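Local structure of putative amidohydrolase (Unidentified, 3MKV) at residues A70-L75 / A79-V84; F102-D107 / E361-Q366. The protein is probably a zinc-dependent prolidase of the amidohydrolase superfamily, hydrolysing dipeptides that carry proline at their C-terminal end. One frame throughout, in Å; residues are numbered along the deposited sequence.

Overall arrangement
Contact 1 is a surface contact, its centre about 19 Å from the centre of the chain, where residues 70-75 and 79-84 flank the one-turn helix 75-78 and lie close to neighbouring subunits. Contact 2 is buried, its centre about 8 Å from that of the chain, and joins barrel strand 102-107 to the end of helix 348-362, with 253 residues between its segments. Helix 83-99 links the two: it begins within contact 1 and leads into the strand of contact 2, yet the contacts do not touch, their nearest atoms being about 7 Å apart. A backbone hydrogen bond and a few side-chain touches make contact 1, whereas contact 2 is side-chain packing beside an arginine held by polar groups of the barrel.

Contact 1 (A70-L75 / A79-V84)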
loop_
_atom_site.group_PDB
_atom_site.type_symbol
_atom_site.label_atom_id
_atom_site.label_comp_id
_atom_site.label_asym_id
_atom_site.label_seq_id
_atom_site.Cartn_x
_atom_site.Cartn_y
_atom_site.Cartn_z
ATOM N N ALA A 70 -14.063 16.738 25.174
ATOM C CA ALA A 70 -13.533 18.068 24.881
ATOM C C ALA A 70 -12.900 18.608 26.146
ATOM O O ALA A 70 -13.433 19.518 26.779
ATOM C CB ALA A 70 -14.623 18.984 24.406
ATOM N N ILE A 71 -11.756 18.029 26.505
ATOM C CA ILE A 71 -11.101 18.302 27.781
ATOM C C ILE A 71 -10.297 19.598 27.761
ATOM O O ILE A 71 -9.809 20.044 28.804
ATOM C CB ILE A 71 -10.173 17.141 28.216
ATOM C CG1 ILE A 71 -9.052 16.923 27.193
ATOM C CG2 ILE A 71 -10.959 15.853 28.417
ATOM C CD1 ILE A 71 -7.953 15.984 27.696
ATOM N N GLU A 72 -10.150 20.192 26.578
ATOM C CA GLU A 72 -9.623 21.552 26.479
ATOM C C GLU A 72 -10.162 22.319 25.278
ATOM O O GLU A 72 -10.832 21.746 24.420
ATOM C CB GLU A 72 -8.086 21.599 26.526
ATOM C CG GLU A 72 -7.361 20.276 26.329
ATOM C CD GLU A 72 -5.846 20.461 26.248
ATOM O OE1 GLU A 72 -5.098 19.710 26.923
ATOM O OE2 GLU A 72 -5.406 21.375 25.512
ATOM N N PHE A 73 -9.873 23.621 25.236
ATOM C CA PHE A 73 -10.317 24.504 24.150
ATOM C C PHE A 73 -9.693 24.195 22.775
ATOM O O PHE A 73 -10.288 24.494 21.742
ATOM C CB PHE A 73 -10.056 25.975 24.509
ATOM C CG PHE A 73 -11.049 26.557 25.490
ATOM C CD1 PHE A 73 -10.770 26.592 26.852
ATOM C CD2 PHE A 73 -12.264 27.077 25.049
ATOM C CE1 PHE A 73 -11.684 27.129 27.753
ATOM C CE2 PHE A 73 -13.183 27.617 25.949
ATOM C CZ PHE A 73 -12.887 27.644 27.297
ATOM N N ASN A 74 -8.498 23.614 22.761
ATOM C CA ASN A 74 -7.830 23.282 21.506
ATOM C C ASN A 74 -8.084 21.821 21.093
ATOM O O ASN A 74 -7.384 20.894 21.522
ATOM C CB ASN A 74 -6.329 23.581 21.606
ATOM C CG ASN A 74 -5.586 23.325 20.301
ATOM O OD1 ASN A 74 -6.166 22.871 19.311
ATOM N ND2 ASN A 74 -4.286 23.609 20.300
ATOM N N LEU A 75 -9.085 21.634 20.242
ATOM C CA LEU A 75 -9.575 20.311 19.904
ATOM C C LEU A 75 -8.599 19.520 19.034
ATOM O O LEU A 75 -8.385 18.330 19.261
ATOM C CB LEU A 75 -10.947 20.427 19.240
ATOM C CG LEU A 75 -11.977 21.114 20.150
ATOM C CD1 LEU A 75 -13.340 21.206 19.480
ATOM C CD2 LEU A 75 -12.083 20.378 21.474
ATOM N N ALA A 79 -6.811 15.552 20.068
ATOM C CA ALA A 79 -6.805 14.278 19.351
ATOM C C ALA A 79 -5.420 13.635 19.302
ATOM O O ALA A 79 -5.290 12.450 19.000
ATOM C CB ALA A 79 -7.371 14.438 17.943
ATOM N N THR A 80 -4.389 14.420 19.594
ATOM C CA THR A 80 -3.017 13.919 19.603
ATOM C C THR A 80 -2.581 13.467 20.996
ATOM O O THR A 80 -1.613 12.730 21.141
ATOM C CB THR A 80 -2.035 14.993 19.109
ATOM O OG1 THR A 80 -1.804 15.931 20.162
ATOM C CG2 THR A 80 -2.610 15.714 17.892
ATOM N N LEU A 81 -3.289 13.929 22.019
ATOM C CA LEU A 81 -3.083 13.442 23.376
ATOM C C LEU A 81 -3.322 11.934 23.495
ATOM O O LEU A 81 -4.172 11.363 22.801
ATOM C CB LEU A 81 -4.009 14.180 24.333
ATOM C CG LEU A 81 -3.711 15.670 24.486
ATOM C CD1 LEU A 81 -4.637 16.268 25.517
ATOM C CD2 LEU A 81 -2.246 15.862 24.889
ATOM N N PRO A 82 -2.564 11.282 24.380
ATOM C CA PRO A 82 -2.693 9.869 24.655
ATOM C C PRO A 82 -4.113 9.489 25.048
ATOM O O PRO A 82 -4.775 10.224 25.776
ATOM C CB PRO A 82 -1.758 9.673 25.853
ATOM C CG PRO A 82 -0.721 10.730 25.665
ATOM C CD PRO A 82 -1.501 11.905 25.183
ATOM N N ASN A 83 -4.557 8.330 24.575
ATOM C CA ASN A 83 -5.892 7.832 24.843
ATOM C C ASN A 83 -6.163 7.662 26.342
ATOM O O ASN A 83 -7.287 7.828 26.805
ATOM C CB ASN A 83 -6.100 6.517 24.094
ATOM C CG ASN A 83 -6.223 6.712 22.581
ATOM O OD1 ASN A 83 -6.825 7.683 22.103
ATOM N ND2 ASN A 83 -5.671 5.770 21.819
ATOM N N VAL A 84 -5.116 7.351 27.094
ATOM C CA VAL A 84 -5.210 7.166 28.536
ATOM C C VAL A 84 -5.550 8.479 29.228
ATOM O O VAL A 84 -6.489 8.538 30.013
ATOM C CB VAL A 84 -3.878 6.576 29.101
ATOM C CG1 VAL A 84 -3.820 6.669 30.639
ATOM C CG2 VAL A 84 -3.696 5.124 28.634
#
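Glu-72 OE1, which CD1 of Leu-81 approaches to 3.7 Å, is gripped by two arginines: salt bridges run to it from NH1 of Arg-77 and NH1 of Arg-89. The carboxylate thus ties the short helix 75-78 to the long helix 83-99, and the leucine methyl packs against an oxygen whose polar needs are met by these guanidinium groups. Glu-72 and Leu-81 approach head-on from the two segments, the outstretched glutamate chain bringing its carboxylate to the leucine methyl. The apolar touch comes from Ile-71, whose CD1 meets the same Leu-81 CD1 at 4.0 Å. With CG1 of Ile-71 set between the backbone N and the carbonyl carbon (chi1 61°), its terminal methyl is directed at the leucine, which also packs on Val-86 and Arg-89.

The backbones are joined by one bond, from Ala-79 N to Leu-75 O at 3.3 Å. It is distinctly bent, with an angle of 138° at the hydrogen, and joins residues four apart in sequence, the i to i+4 spacing of an alpha-helical turn. Asn-74 is the N-cap of that turn through OD1, which accepts from Arg-77 N, while Thr-80 OG1 bonds to Arg-77 O near its other end. Beyond it, Thr-80 O and Asn-83 N bond to Ser-149 and Asp-150 of a second subunit. Together these features form a capped one-turn helix in the loop that follows the zinc ligands His-65 and His-67, with the Leu-75 side chain about 7 Å from a zinc ion, and lead from the first strand of the amidohydrolase TIM barrel into helix 83-99.

Contact 2 (F102-D107 / E361-Q366); sequences FTTVRD and EVLGMQ
Thr-104 and Leu-363 meet end to end through their methyls, CG2 of the threonine lying 3.9 Å from CD1 of the leucine. A chi1 of -63° sets the threonine OG1 beside the backbone N, where it bonds to NH1 of Arg-128, and leaves CG2 opposite that N, facing the leucine. The other leucine methyl, CD2, lies 4.2 Å from CD of Arg-106, the leucine slanting across the arginine's aliphatic part. Leu-363 therefore spreads its two branches over two residues of one face of strand 102-107, from which the intervening Val-105 points away.

Arg-106 runs nearly perpendicular to Val-362, with CG1 of the valine 3.6 Å from NH1. The arginine is extended as far as CD and then bends (chi3 63°), carrying its guanidinium past the valine. All three nitrogens have partners in the barrel: NE bonds to Leu-64 O, NH1 to the hydroxyls of Tyr-230 and Thr-251, and NH2 forms a salt bridge with Glu-253. This network fixes the rotation of the guanidinium. The Arg-106 side chain lies about 9 Å from a zinc ion, and Thr-251 and Glu-253 belong to the strand that carries the zinc ligand His-254.

After Leu-363 the helix ends in a Schellman motif, with two bonds back into the last turn, one of them Gly-364 N to Glu-361 O at 2.9 Å, and positive phi (70°) at Gly-364. The C-terminal end of helix 348-362 is thereby set against side chains of strands 56-63, 102-107, 128-131 and 272-274, with Arg-106 reaching across the interior of the amidohydrolase TIM barrel.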
loop_
_atom_site.group_PDB
_atom_site.type_symbol
_atom_site.label_atom_id
_atom_site.label_comp_id
_atom_site.label_asym_id
_atom_site.label_seq_id
_atom_site.Cartn_x
_atom_site.Cartn_y
_atom_site.Cartn_z
ATOM N N PHE A 102 -27.790 16.845 35.704
ATOM C CA PHE A 102 -27.982 16.269 34.383
ATOM C C PHE A 102 -27.878 14.747 34.421
ATOM O O PHE A 102 -26.791 14.184 34.535
ATOM C CB PHE A 102 -27.021 16.897 33.375
ATOM C CG PHE A 102 -27.283 18.355 33.139
ATOM C CD1 PHE A 102 -28.213 18.762 32.197
ATOM C CD2 PHE A 102 -26.624 19.325 33.886
ATOM C CE1 PHE A 102 -28.469 20.108 31.981
ATOM C CE2 PHE A 102 -26.877 20.677 33.678
ATOM C CZ PHE A 102 -27.806 21.067 32.721
ATOM N N THR A 103 -29.034 14.091 34.337
ATOM C CA THR A 103 -29.100 12.651 34.491
ATOM C C THR A 103 -28.992 11.951 33.147
ATOM O O THR A 103 -28.708 10.755 33.078
ATOM C CB THR A 103 -30.363 12.199 35.273
ATOM O OG1 THR A 103 -31.523 12.857 34.756
ATOM C CG2 THR A 103 -30.229 12.550 36.738
ATOM N N THR A 104 -29.216 12.708 32.077
ATOM C CA THR A 104 -28.983 12.197 30.733
ATOM C C THR A 104 -28.314 13.283 29.903
ATOM O O THR A 104 -28.618 14.469 30.060
ATOM C CB THR A 104 -30.283 11.757 30.023
ATOM O OG1 THR A 104 -30.889 10.673 30.733
ATOM C CG2 THR A 104 -29.980 11.297 28.599
ATOM N N VAL A 105 -27.389 12.878 29.037
ATOM C CA VAL A 105 -26.849 13.793 28.039
ATOM C C VAL A 105 -26.740 13.153 26.656
ATOM O O VAL A 105 -26.561 11.936 26.523
ATOM C CB VAL A 105 -25.485 14.350 28.452
ATOM C CG1 VAL A 105 -25.633 15.273 29.673
ATOM C CG2 VAL A 105 -24.492 13.195 28.712
ATOM N N ARG A 106 -26.862 13.983 25.625
ATOM C CA ARG A 106 -26.577 13.536 24.271
ATOM C C ARG A 106 -25.228 14.099 23.894
ATOM O O ARG A 106 -25.036 15.321 23.854
ATOM C CB ARG A 106 -27.644 14.004 23.283
ATOM C CG ARG A 106 -27.549 13.339 21.916
ATOM C CD ARG A 106 -28.621 13.857 20.988
ATOM N NE ARG A 106 -28.457 15.286 20.726
ATOM C CZ ARG A 106 -29.079 15.934 19.752
ATOM N NH1 ARG A 106 -29.891 15.271 18.944
ATOM N NH2 ARG A 106 -28.886 17.236 19.580
ATOM N N ASP A 107 -24.279 13.205 23.645
ATOM C CA ASP A 107 -22.954 13.643 23.254
ATOM C C ASP A 107 -22.913 13.850 21.744
ATOM O O ASP A 107 -23.280 12.962 20.967
ATOM C CB ASP A 107 -21.873 12.673 23.728
ATOM C CG ASP A 107 -20.482 13.157 23.385
ATOM O OD1 ASP A 107 -20.091 13.066 22.202
ATOM O OD2 ASP A 107 -19.780 13.641 24.289
ATOM N N GLU A 361 -38.115 14.039 24.042
ATOM C CA GLU A 361 -38.767 13.784 22.779
ATOM C C GLU A 361 -37.690 13.578 21.716
ATOM O O GLU A 361 -37.739 12.627 20.932
ATOM C CB GLU A 361 -39.665 14.965 22.420
ATOM C CG GLU A 361 -41.018 14.571 21.847
ATOM C CD GLU A 361 -41.823 15.773 21.350
ATOM O OE1 GLU A 361 -41.670 16.880 21.927
ATOM O OE2 GLU A 361 -42.606 15.606 20.383
ATOM N N VAL A 362 -36.712 14.480 21.704
ATOM C CA VAL A 362 -35.572 14.368 20.806
ATOM C C VAL A 362 -34.885 12.999 20.872
ATOM O O VAL A 362 -34.332 12.529 19.876
ATOM C CB VAL A 362 -34.524 15.453 21.094
ATOM C CG1 VAL A 362 -33.252 15.189 20.289
ATOM C CG2 VAL A 362 -35.094 16.837 20.795
ATOM N N LEU A 363 -34.924 12.368 22.041
ATOM C CA LEU A 363 -34.209 11.118 22.271
ATOM C C LEU A 363 -35.083 9.904 22.025
ATOM O O LEU A 363 -34.625 8.768 22.169
ATOM C CB LEU A 363 -33.689 11.054 23.716
ATOM C CG LEU A 363 -32.746 12.153 24.207
ATOM C CD1 LEU A 363 -32.538 12.046 25.705
ATOM C CD2 LEU A 363 -31.412 12.078 23.497
ATOM N N GLY A 364 -36.342 10.142 21.670
ATOM C CA GLY A 364 -37.301 9.063 21.465
ATOM C C GLY A 364 -37.652 8.411 22.789
ATOM O O GLY A 364 -37.912 7.206 22.856
ATOM N N MET A 365 -37.646 9.219 23.848
ATOM C CA MET A 365 -37.868 8.726 25.200
ATOM C C MET A 365 -39.060 9.399 25.885
ATOM O O MET A 365 -39.077 9.539 27.110
ATOM C CB MET A 365 -36.595 8.867 26.056
ATOM C CG MET A 365 -35.414 7.996 25.605
ATOM S SD MET A 365 -35.612 6.226 25.977
ATOM C CE MET A 365 -34.733 5.495 24.615
ATOM N N GLN A 366 -40.064 9.802 25.106
ATOM C CA GLN A 366 -41.260 10.391 25.699
ATOM C C GLN A 366 -41.877 9.404 26.685
ATOM O O GLN A 366 -42.136 8.246 26.337
ATOM C CB GLN A 366 -42.286 10.816 24.644
ATOM C CG GLN A 366 -42.388 9.889 23.434
ATOM C CD GLN A 366 -41.475 10.311 22.285
ATOM O OE1 GLN A 366 -40.644 9.530 21.810
ATOM N NE2 GLN A 366 -41.629 11.555 21.835
#